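Local coordinates for protein trehalose monomycolate transport factor A (Mycolicibacterium smegmatis MC2 155, PDB 6T84) that is required for MmpL3-dependent transport of trehalose monomycolate to the mycobacterial cell wall and for growth and cell elongation, at residues Lys19-Asp24 with Gln161-Leu166; Leu33-Arg38 with Gln146-Val151; Leu93-Glu98 with Met111-Asn116. One frame throughout, in Å; residues are numbered along the deposited sequence. Where two conformers were deposited one is given.

Contact 1. Residues Lys19-Asp24 with Gln161-Leu166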
loop_
_atom_site.group_PDB
_atom_site.type_symbol
_atom_site.label_atom_id
_atom_site.label_comp_id
_atom_site.label_asym_id
_atom_site.label_seq_id
_atom_site.Cartn_x
_atom_site.Cartn_y
_atom_site.Cartn_z
ATOM N N LYS A 19 19.643 -3.170 4.679
ATOM C CA LYS A 19 20.859 -3.934 4.366
ATOM C C LYS A 19 20.543 -5.425 4.177
ATOM O O LYS A 19 21.045 -6.051 3.250
ATOM C CB LYS A 19 21.906 -3.739 5.476
ATOM C CG LYS A 19 23.170 -4.554 5.285
ATOM C CD LYS A 19 24.039 -4.406 6.549
ATOM C CE LYS A 19 25.417 -5.051 6.346
ATOM N NZ LYS A 19 26.286 -4.895 7.553
ATOM N N SER A 20 19.703 -6.014 5.031
ATOM C CA SER A 20 19.361 -7.427 4.843
ATOM C C SER A 20 18.800 -7.674 3.452
ATOM O O SER A 20 19.096 -8.690 2.837
ATOM C CB SER A 20 18.309 -7.847 5.865
ATOM O OG SER A 20 18.823 -7.921 7.200
ATOM N N HIS A 21 17.970 -6.766 2.965
ATOM C CA HIS A 21 17.278 -6.908 1.682
ATOM C C HIS A 21 18.126 -6.441 0.497
ATOM O O HIS A 21 17.649 -6.534 -0.638
ATOM C CB HIS A 21 15.981 -6.131 1.752
ATOM C CG HIS A 21 14.913 -6.878 2.481
ATOM N ND1 HIS A 21 14.108 -7.813 1.851
ATOM C CD2 HIS A 21 14.541 -6.874 3.781
ATOM C CE1 HIS A 21 13.298 -8.365 2.741
ATOM N NE2 HIS A 21 13.510 -7.792 3.914
ATOM N N GLY A 22 19.327 -5.893 0.729
ATOM C CA GLY A 22 20.104 -5.317 -0.375
ATOM C C GLY A 22 19.455 -4.074 -0.946
ATOM O O GLY A 22 19.703 -3.726 -2.129
ATOM N N PHE A 23 18.708 -3.340 -0.128
ATOM C CA PHE A 23 18.032 -2.128 -0.574
ATOM C C PHE A 23 18.828 -0.903 -0.118
ATOM O O PHE A 23 19.544 -0.978 0.877
ATOM C CB PHE A 23 16.627 -2.063 0.064
ATOM C CG PHE A 23 15.666 -3.143 -0.371
ATOM C CD1 PHE A 23 15.891 -3.943 -1.504
ATOM C CD2 PHE A 23 14.472 -3.305 0.339
ATOM C CE1 PHE A 23 14.937 -4.903 -1.879
ATOM C CE2 PHE A 23 13.481 -4.251 -0.069
ATOM C CZ PHE A 23 13.749 -5.067 -1.153
ATOM N N ASP A 24 18.622 0.229 -0.771
ATOM C CA ASP A 24 19.297 1.450 -0.335
ATOM C C ASP A 24 18.467 2.145 0.726
ATOM O O ASP A 24 17.238 2.037 0.759
ATOM C CB ASP A 24 19.481 2.406 -1.537
ATOM C CG ASP A 24 20.487 1.851 -2.516
ATOM O OD1 ASP A 24 21.535 1.318 -2.103
ATOM O OD2 ASP A 24 20.255 1.959 -3.718
ATOM N N GLN A 161 7.059 -6.908 10.955
ATOM C CA GLN A 161 5.899 -6.354 10.267
ATOM C C GLN A 161 6.279 -5.744 8.916
ATOM O O GLN A 161 5.472 -5.804 7.976
ATOM C CB GLN A 161 5.196 -5.329 11.141
ATOM C CG GLN A 161 4.370 -6.108 12.189
ATOM C CD GLN A 161 3.953 -5.272 13.368
ATOM O OE1 GLN A 161 4.719 -4.450 13.856
ATOM N NE2 GLN A 161 2.730 -5.496 13.854
ATOM N N TRP A 162 7.489 -5.177 8.785
ATOM C CA TRP A 162 7.917 -4.699 7.465
ATOM C C TRP A 162 8.066 -5.862 6.510
ATOM O O TRP A 162 7.606 -5.781 5.362
ATOM C CB TRP A 162 9.238 -3.906 7.548
ATOM C CG TRP A 162 9.205 -2.776 8.548
ATOM C CD1 TRP A 162 8.100 -2.099 8.999
ATOM C CD2 TRP A 162 10.334 -2.245 9.263
ATOM N NE1 TRP A 162 8.484 -1.170 9.949
ATOM C CE2 TRP A 162 9.843 -1.253 10.144
ATOM C CE3 TRP A 162 11.716 -2.531 9.252
ATOM C CZ2 TRP A 162 10.685 -0.546 11.034
ATOM C CZ3 TRP A 162 12.552 -1.804 10.093
ATOM C CH2 TRP A 162 12.036 -0.821 10.976
ATOM N N ASP A 163 8.656 -6.978 6.966
ATOM C CA ASP A 163 8.742 -8.160 6.102
ATOM C C ASP A 163 7.348 -8.691 5.748
ATOM O O ASP A 163 7.096 -9.045 4.593
ATOM C CB ASP A 163 9.548 -9.243 6.799
ATOM C CG ASP A 163 11.038 -9.068 6.632
ATOM O OD1 ASP A 163 11.455 -8.276 5.749
ATOM O OD2 ASP A 163 11.792 -9.760 7.347
ATOM N N GLU A 164 6.418 -8.756 6.719
ATOM C CA GLU A 164 5.100 -9.221 6.362
ATOM C C GLU A 164 4.417 -8.235 5.419
ATOM O O GLU A 164 3.654 -8.624 4.540
ATOM C CB GLU A 164 4.286 -9.391 7.647
ATOM C CG GLU A 164 2.869 -9.981 7.439
ATOM C CD GLU A 164 2.803 -11.309 6.650
ATOM O OE1 GLU A 164 3.775 -12.103 6.625
ATOM O OE2 GLU A 164 1.737 -11.564 6.048
ATOM N N GLY A 165 4.740 -6.944 5.536
ATOM C CA GLY A 165 4.162 -5.958 4.631
ATOM C C GLY A 165 4.628 -6.139 3.203
ATOM O O GLY A 165 3.848 -5.943 2.255
ATOM N N LEU A 166 5.915 -6.482 3.019
ATOM C CA LEU A 166 6.376 -6.806 1.665
ATOM C C LEU A 166 5.576 -7.958 1.101
ATOM O O LEU A 166 5.163 -7.908 -0.053
ATOM C CB LEU A 166 7.868 -7.158 1.595
ATOM C CG LEU A 166 8.903 -6.102 1.962
ATOM C CD1 LEU A 166 10.259 -6.754 1.828
ATOM C CD2 LEU A 166 8.757 -4.869 1.063
#
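His21 and Asp163 join helix 10-21, at the start of the modelled N-terminal domain, to the early turns of helix 159-175, the last helix of the chain. The link is a His-carboxylate hydrogen bond: His21 NE2 donates to Asp163 OD1 at 2.8 Å, with an N-H...O angle of 153°. The acceptor lies nearly in the imidazole plane and is met on its syn side, while the ring and the carboxylate are turned 68° against each other. Asp163 does not head straight for the histidine. Its CG sits beside the backbone N, anti to the carbonyl carbon (chi1 -83°), and this brings OD1 across to the ring. The same oxygen also accepts from Trp17 NE1, so two N-H groups of helix 10-21 grip one carboxylate oxygen, which should hold the carboxylate in place and probably favours its charged form.

One turn on from Asp163, the Leu166 and His21 side chains point at each other from opposite directions, Leu166 CD1 3.6 Å from His21 CE1. That methyl also lies near the plane of the Phe23 ring, at its edge, 4.5 Å from Phe23 CE2. Phe23 folds back so that His21 CB rests over the centre of one ring face, 3.4 Å above it. The chain can turn this way because Gly22, with positive phi, makes a Schellman motif in which Gly22 N bonds to Lys19 O at 3.1 Å. Leu166 and Phe23 both touch Val62 of strand 60-67; on the outer side, Ser20 OG bonds to Arg159 NH2. This is a helix-helix contact laid over an antiparallel sheet, polar at its margin and apolar against the strands.

Contact 2. Residues Leu33-Arg38 with Gln146-Val151. With SO4 (sulfate ion), chain C.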
loop_
_atom_site.group_PDB
_atom_site.type_symbol
_atom_site.label_atom_id
_atom_site.label_comp_id
_atom_site.label_asym_id
_atom_site.label_seq_id
_atom_site.Cartn_x
_atom_site.Cartn_y
_atom_site.Cartn_z
ATOM N N LEU A 33 6.891 11.626 -2.039
ATOM C CA LEU A 33 5.453 11.448 -1.778
ATOM C C LEU A 33 4.584 11.996 -2.889
ATOM O O LEU A 33 3.395 11.644 -2.960
ATOM C CB LEU A 33 5.040 12.142 -0.478
ATOM C CG LEU A 33 5.719 11.586 0.789
ATOM C CD1 LEU A 33 5.203 12.285 2.015
ATOM C CD2 LEU A 33 5.416 10.105 0.893
ATOM N N LYS A 34 5.129 12.860 -3.732
ATOM C CA LYS A 34 4.275 13.506 -4.705
ATOM C C LYS A 34 3.740 12.542 -5.737
ATOM O O LYS A 34 2.793 12.883 -6.445
ATOM C CB LYS A 34 5.053 14.629 -5.410
ATOM C CG LYS A 34 5.376 15.806 -4.496
ATOM C CD LYS A 34 6.075 16.934 -5.263
ATOM C CE LYS A 34 6.296 18.171 -4.396
ATOM N NZ LYS A 34 7.247 17.928 -3.274
ATOM N N ARG A 35 4.275 11.319 -5.819
ATOM C CA ARG A 35 3.824 10.481 -6.915
ATOM C C ARG A 35 2.542 9.740 -6.593
ATOM O O ARG A 35 1.946 9.171 -7.511
ATOM C CB ARG A 35 4.895 9.517 -7.432
ATOM C CG ARG A 35 5.510 8.632 -6.423
ATOM C CD ARG A 35 6.545 7.742 -7.094
ATOM N NE ARG A 35 7.604 8.528 -7.719
ATOM C CZ ARG A 35 7.920 8.464 -9.006
ATOM N NH1 ARG A 35 7.270 7.627 -9.811
ATOM N NH2 ARG A 35 8.893 9.236 -9.481
ATOM N N TRP A 36 2.100 9.769 -5.336
ATOM C CA TRP A 36 0.888 9.047 -4.931
ATOM C C TRP A 36 -0.142 10.001 -4.345
ATOM O O TRP A 36 0.213 10.970 -3.659
ATOM C CB TRP A 36 1.224 7.971 -3.887
ATOM C CG TRP A 36 2.255 7.045 -4.410
ATOM C CD1 TRP A 36 2.112 6.157 -5.439
ATOM C CD2 TRP A 36 3.608 6.957 -3.985
ATOM N NE1 TRP A 36 3.308 5.499 -5.658
ATOM C CE2 TRP A 36 4.233 5.951 -4.760
ATOM C CE3 TRP A 36 4.345 7.604 -2.986
ATOM C CZ2 TRP A 36 5.572 5.615 -4.598
ATOM C CZ3 TRP A 36 5.674 7.252 -2.807
ATOM C CH2 TRP A 36 6.276 6.274 -3.611
ATOM N N LYS A 37 -1.417 9.757 -4.652
ATOM C CA LYS A 37 -2.455 10.729 -4.341
ATOM C C LYS A 37 -3.569 10.185 -3.463
ATOM O O LYS A 37 -4.367 10.982 -2.953
ATOM C CB LYS A 37 -3.108 11.263 -5.634
ATOM C CG LYS A 37 -2.113 11.764 -6.688
ATOM C CD LYS A 37 -1.684 13.149 -6.347
ATOM C CE LYS A 37 -1.025 13.828 -7.518
ATOM N NZ LYS A 37 -0.605 15.198 -7.105
ATOM N N ARG A 38 -3.690 8.862 -3.313
ATOM C CA ARG A 38 -4.859 8.288 -2.644
ATOM C C ARG A 38 -4.449 7.557 -1.362
ATOM O O ARG A 38 -3.349 7.774 -0.850
ATOM C CB ARG A 38 -5.615 7.374 -3.622
ATOM C CG ARG A 38 -6.148 8.099 -4.832
ATOM C CD ARG A 38 -7.222 7.256 -5.502
ATOM N NE ARG A 38 -7.706 7.801 -6.742
ATOM C CZ ARG A 38 -8.946 8.229 -6.920
ATOM N NH1 ARG A 38 -9.837 8.191 -5.933
ATOM N NH2 ARG A 38 -9.310 8.670 -8.095
ATOM N N GLN A 146 -2.371 4.175 -10.516
ATOM C CA GLN A 146 -2.223 3.682 -11.871
ATOM C C GLN A 146 -1.091 2.663 -12.007
ATOM O O GLN A 146 -1.264 1.605 -12.624
ATOM C CB GLN A 146 -2.012 4.847 -12.826
ATOM C CG GLN A 146 -1.958 4.354 -14.281
ATOM C CD GLN A 146 -1.950 5.470 -15.286
ATOM O OE1 GLN A 146 -2.622 6.477 -15.105
ATOM N NE2 GLN A 146 -1.189 5.290 -16.358
ATOM N N ASN A 147 0.089 2.978 -11.466
ATOM C CA ASN A 147 1.270 2.157 -11.643
ATOM C C ASN A 147 1.860 1.618 -10.351
ATOM O O ASN A 147 3.015 1.149 -10.354
ATOM C CB ASN A 147 2.308 3.031 -12.360
ATOM C CG ASN A 147 1.865 3.392 -13.747
ATOM O OD1 ASN A 147 1.666 2.503 -14.547
ATOM N ND2 ASN A 147 1.717 4.698 -14.030
ATOM N N TRP A 148 1.086 1.656 -9.258
ATOM C CA TRP A 148 1.616 1.274 -7.953
ATOM C C TRP A 148 0.530 0.587 -7.130
ATOM O O TRP A 148 -0.646 0.923 -7.260
ATOM C CB TRP A 148 2.019 2.535 -7.196
ATOM C CG TRP A 148 3.161 3.228 -7.849
ATOM C CD1 TRP A 148 3.070 4.174 -8.820
ATOM C CD2 TRP A 148 4.539 2.949 -7.664
ATOM N NE1 TRP A 148 4.313 4.529 -9.236
ATOM C CE2 TRP A 148 5.250 3.808 -8.540
ATOM C CE3 TRP A 148 5.252 2.061 -6.853
ATOM C CZ2 TRP A 148 6.652 3.808 -8.633
ATOM C CZ3 TRP A 148 6.636 2.079 -6.892
ATOM C CH2 TRP A 148 7.331 2.950 -7.794
ATOM N N THR A 149 0.925 -0.344 -6.289
ATOM C CA THR A 149 0.038 -0.940 -5.286
ATOM C C THR A 149 0.742 -0.664 -3.963
ATOM O O THR A 149 1.970 -0.853 -3.849
ATOM C CB THR A 149 -0.066 -2.467 -5.504
ATOM O OG1 THR A 149 -0.623 -2.727 -6.818
ATOM C CG2 THR A 149 -0.945 -3.170 -4.445
ATOM N N LEU A 150 -0.041 -0.225 -2.950
ATOM C CA LEU A 150 0.498 0.287 -1.693
ATOM C C LEU A 150 -0.192 -0.325 -0.484
ATOM O O LEU A 150 -1.387 -0.677 -0.522
ATOM C CB LEU A 150 0.307 1.812 -1.618
ATOM C CG LEU A 150 0.974 2.603 -2.782
ATOM C CD1 LEU A 150 -0.085 2.885 -3.869
ATOM C CD2 LEU A 150 1.582 3.882 -2.284
ATOM N N VAL A 151 0.573 -0.424 0.596
ATOM C CA VAL A 151 0.063 -0.830 1.901
ATOM C C VAL A 151 0.521 0.198 2.934
ATOM O O VAL A 151 1.706 0.553 2.982
ATOM C CB VAL A 151 0.570 -2.237 2.283
ATOM C CG1 VAL A 151 0.228 -2.557 3.786
ATOM C CG2 VAL A 151 0.082 -3.329 1.262
HETATM S S SO4 C . 3.890 7.092 -12.099
HETATM O O1 SO4 C . 2.501 6.614 -12.217
HETATM O O2 SO4 C . 4.333 7.587 -13.406
HETATM O O3 SO4 C . 3.971 8.182 -11.124
HETATM O O4 SO4 C . 4.828 6.081 -11.763
#
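Trp36 and Trp148 form a T-shaped, edge-to-face pair. The pyrrole edge of Trp36 is directed at one face of Trp148, with the five-membered ring centroids 4.5 Å apart and the planes at 87°. The leading atom is Trp36 NE1, which stands over the five-membered ring of Trp148, 3.2 Å from Trp148 CG and displaced toward the rim. Trp148 CG lies beside its backbone N, anti to the carbonyl carbon (chi1 -66°), which helps to turn that face to the loop.

A CH-pi contact holds Trp36 from another side: Leu150 CD2 sits over the face of its five-membered ring, 3.9 Å from the centroid and 8° off the normal. Arg35 CG lies over the opposite face in at least one of its two conformers.

Trp148 and Leu150 are two residues apart on strand 148-153, so both project from the same face of the nine-stranded antiparallel sheet, and the loop between strands 28-29 and 49-50 lays Trp36 across them. Phe63 and Phe65 of strand 60-67 extend this aromatic layer, Phe65 lying nearly parallel to Trp36.

The polar contacts gather round a sulfate, probably from the crystallisation liquor. Trp148 NE1 donates to its O4 at 3.0 Å, the ion lying at the indole edge, and Asn147 ND2 gives O1 a nearly straight bond of 2.8 Å. Arg35 adopts two conformations; in one its NH1 comes to 3.5 Å from sulfate O4, an approach that is therefore doubtful.

Contact 3. Residues Leu93-Glu98 with Met111-Asn116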
loop_
_atom_site.group_PDB
_atom_site.type_symbol
_atom_site.label_atom_id
_atom_site.label_comp_id
_atom_site.label_asym_id
_atom_site.label_seq_id
_atom_site.Cartn_x
_atom_site.Cartn_y
_atom_site.Cartn_z
ATOM N N LEU A 93 -11.990 2.151 10.017
ATOM C CA LEU A 93 -11.386 3.359 9.498
ATOM C C LEU A 93 -12.391 4.138 8.663
ATOM O O LEU A 93 -13.391 3.604 8.188
ATOM C CB LEU A 93 -10.156 3.015 8.630
ATOM C CG LEU A 93 -9.063 2.283 9.421
ATOM C CD1 LEU A 93 -7.914 1.837 8.501
ATOM C CD2 LEU A 93 -8.569 3.118 10.636
ATOM N N LYS A 94 -12.093 5.412 8.443
ATOM C CA LYS A 94 -13.007 6.233 7.658
ATOM C C LYS A 94 -12.987 5.780 6.207
ATOM O O LYS A 94 -11.979 5.281 5.711
ATOM C CB LYS A 94 -12.547 7.696 7.668
ATOM C CG LYS A 94 -12.467 8.354 9.038
ATOM C CD LYS A 94 -13.791 8.985 9.441
ATOM C CE LYS A 94 -13.682 9.631 10.810
ATOM N NZ LYS A 94 -14.928 10.320 11.219
ATOM N N GLU A 95 -14.117 5.938 5.527
ATOM C CA GLU A 95 -14.156 5.668 4.094
ATOM C C GLU A 95 -13.204 6.638 3.397
ATOM O O GLU A 95 -12.940 7.751 3.906
ATOM C CB GLU A 95 -15.544 5.927 3.516
ATOM C CG GLU A 95 -16.664 5.171 4.213
ATOM C CD GLU A 95 -17.993 5.362 3.505
ATOM O OE1 GLU A 95 -18.157 6.397 2.816
ATOM O OE2 GLU A 95 -18.863 4.468 3.623
ATOM N N PRO A 96 -12.658 6.243 2.240
ATOM C CA PRO A 96 -11.907 7.194 1.419
ATOM C C PRO A 96 -12.761 8.423 1.216
ATOM O O PRO A 96 -13.962 8.330 0.964
ATOM C CB PRO A 96 -11.705 6.438 0.103
ATOM C CG PRO A 96 -11.976 4.995 0.402
ATOM C CD PRO A 96 -12.766 4.898 1.629
ATOM N N ARG A 97 -12.118 9.585 1.325
ATOM C CA ARG A 97 -12.842 10.850 1.237
ATOM C C ARG A 97 -13.137 11.271 -0.198
ATOM O O ARG A 97 -14.024 12.117 -0.401
ATOM C CB ARG A 97 -12.072 11.960 1.961
ATOM C CG ARG A 97 -11.864 11.662 3.441
ATOM C CD ARG A 97 -11.397 12.871 4.242
ATOM N NE ARG A 97 -11.253 12.543 5.662
ATOM C CZ ARG A 97 -12.216 12.683 6.572
ATOM N NH1 ARG A 97 -13.405 13.158 6.225
ATOM N NH2 ARG A 97 -11.991 12.353 7.838
ATOM N N GLU A 98 -12.426 10.730 -1.185
ATOM C CA GLU A 98 -12.600 11.152 -2.579
ATOM C C GLU A 98 -14.022 10.899 -3.065
ATOM O O GLU A 98 -14.710 9.986 -2.599
ATOM C CB GLU A 98 -11.620 10.433 -3.505
ATOM C CG GLU A 98 -10.153 10.823 -3.289
ATOM C CD GLU A 98 -9.490 10.097 -2.118
ATOM O OE1 GLU A 98 -10.195 9.503 -1.276
ATOM O OE2 GLU A 98 -8.245 10.121 -2.050
ATOM N N MET A 111 -13.316 -3.430 4.454
ATOM C CA MET A 111 -14.259 -2.921 3.480
ATOM C C MET A 111 -13.514 -2.664 2.184
ATOM O O MET A 111 -12.346 -2.267 2.209
ATOM C CB MET A 111 -14.878 -1.596 3.983
ATOM C CG MET A 111 -15.605 -1.722 5.311
ATOM S SD MET A 111 -17.228 -2.383 4.946
ATOM C CE MET A 111 -17.913 -2.591 6.621
ATOM N N VAL A 112 -14.181 -2.922 1.064
ATOM C CA VAL A 112 -13.635 -2.697 -0.269
ATOM C C VAL A 112 -14.338 -1.501 -0.890
ATOM O O VAL A 112 -15.575 -1.467 -0.931
ATOM C CB VAL A 112 -13.842 -3.928 -1.172
ATOM C CG1 VAL A 112 -13.157 -3.695 -2.519
ATOM C CG2 VAL A 112 -13.334 -5.201 -0.482
ATOM N N TYR A 113 -13.545 -0.551 -1.402
ATOM C CA TYR A 113 -14.047 0.623 -2.103
ATOM C C TYR A 113 -13.422 0.615 -3.499
ATOM O O TYR A 113 -12.277 0.158 -3.689
ATOM C CB TYR A 113 -13.643 1.936 -1.369
ATOM C CG TYR A 113 -14.130 1.957 0.050
ATOM C CD1 TYR A 113 -13.362 1.379 1.069
ATOM C CD2 TYR A 113 -15.318 2.542 0.389
ATOM C CE1 TYR A 113 -13.757 1.429 2.397
ATOM C CE2 TYR A 113 -15.748 2.537 1.749
ATOM C CZ TYR A 113 -14.958 1.975 2.713
ATOM O OH TYR A 113 -15.364 1.913 4.031
ATOM N N SER A 114 -14.127 1.156 -4.489
ATOM C CA SER A 114 -13.497 1.243 -5.800
ATOM C C SER A 114 -14.095 2.363 -6.624
ATOM O O SER A 114 -15.244 2.781 -6.423
ATOM C CB SER A 114 -13.675 -0.063 -6.565
ATOM O OG SER A 114 -12.970 -0.047 -7.807
ATOM N N THR A 115 -13.297 2.819 -7.589
ATOM C CA THR A 115 -13.760 3.759 -8.606
ATOM C C THR A 115 -14.570 3.064 -9.697
ATOM O O THR A 115 -15.191 3.753 -10.509
ATOM C CB THR A 115 -12.549 4.465 -9.259
ATOM O OG1 THR A 115 -11.699 3.467 -9.834
ATOM C CG2 THR A 115 -11.793 5.288 -8.266
ATOM N N ASN A 116 -14.591 1.719 -9.748
ATOM C CA ASN A 116 -15.335 1.011 -10.806
ATOM C C ASN A 116 -15.862 -0.252 -10.133
ATOM O O ASN A 116 -15.120 -1.217 -9.980
ATOM C CB ASN A 116 -14.390 0.697 -11.977
ATOM C CG ASN A 116 -15.075 -0.050 -13.168
ATOM O OD1 ASN A 116 -16.004 -0.864 -12.987
ATOM N ND2 ASN A 116 -14.595 0.216 -14.391
HETATM O O HOH W 1 -13.562 1.486 6.157
HETATM O O HOH W 2 -17.999 1.683 4.948
#
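Pro96 CD sits squarely over one face of the Tyr113 ring, 3.4 Å from the centroid and 5° off the normal, a close CH-pi contact. Tyr113 CG lies beside the backbone N, anti to the carbonyl carbon (chi1 -57°), and with chi2 at 86° this lays the ring face under the proline. Pro96 CG follows, 3.7 Å from Tyr113 CG. Glu95 crosses at about a right angle, its CG 3.5 Å from Tyr113 OH, so Pro96 covers the ring face and Glu95 the hydroxyl end. The ring also packs on Arg89, Ile101 and Leu103.

Two waters join the first shell. Tyr113 OH donates to one at 2.8 Å, and that water, lying in the ring plane, in turn donates a hydrogen bond to Leu93 O. The other donates to Tyr113 OH, also at 2.8 Å, and more distantly to Glu95 OE2 at 3.2 Å.

Farther out, Tyr113 pairs through its backbone with Asp87 of strand 86-90, and Arg89 of that strand, which also touches Pro96, binds Lys94 O. Beyond the tyrosine the strand leaves through an ST turn, Ser114 OG accepting from Asn116 N at 3.1 Å, and Asn116 N-caps helix 117-123.

No direct hydrogen bond spans the two segments: apolar contact holds the ring, while water carries the polar link to a hydroxyl that both donates and accepts.

How the contacts relate
Contacts 2 and 3 are neighbours on the nine-stranded sheet, their centres about 15 Å apart, and they touch where Arg38 NH1 lies 3.7 Å from Glu98 CG; Arg38 also forms a salt bridge to Asp100, later in the same loop as Glu98. Contact 1 lies toward the other end of the sheet, its centre about 19 Å from that of contact 2 and about 28 Å from that of contact 3, with the middle of the chain between contacts 1 and 3. Strand 60-67 serves contact 1 through Val62 and contact 2 through Phe63 and Phe65, so the two probably lie on opposite faces of the sheet. In sequence, contact 1 encloses contact 2, which encloses contact 3. The sulfate belongs to contact 2.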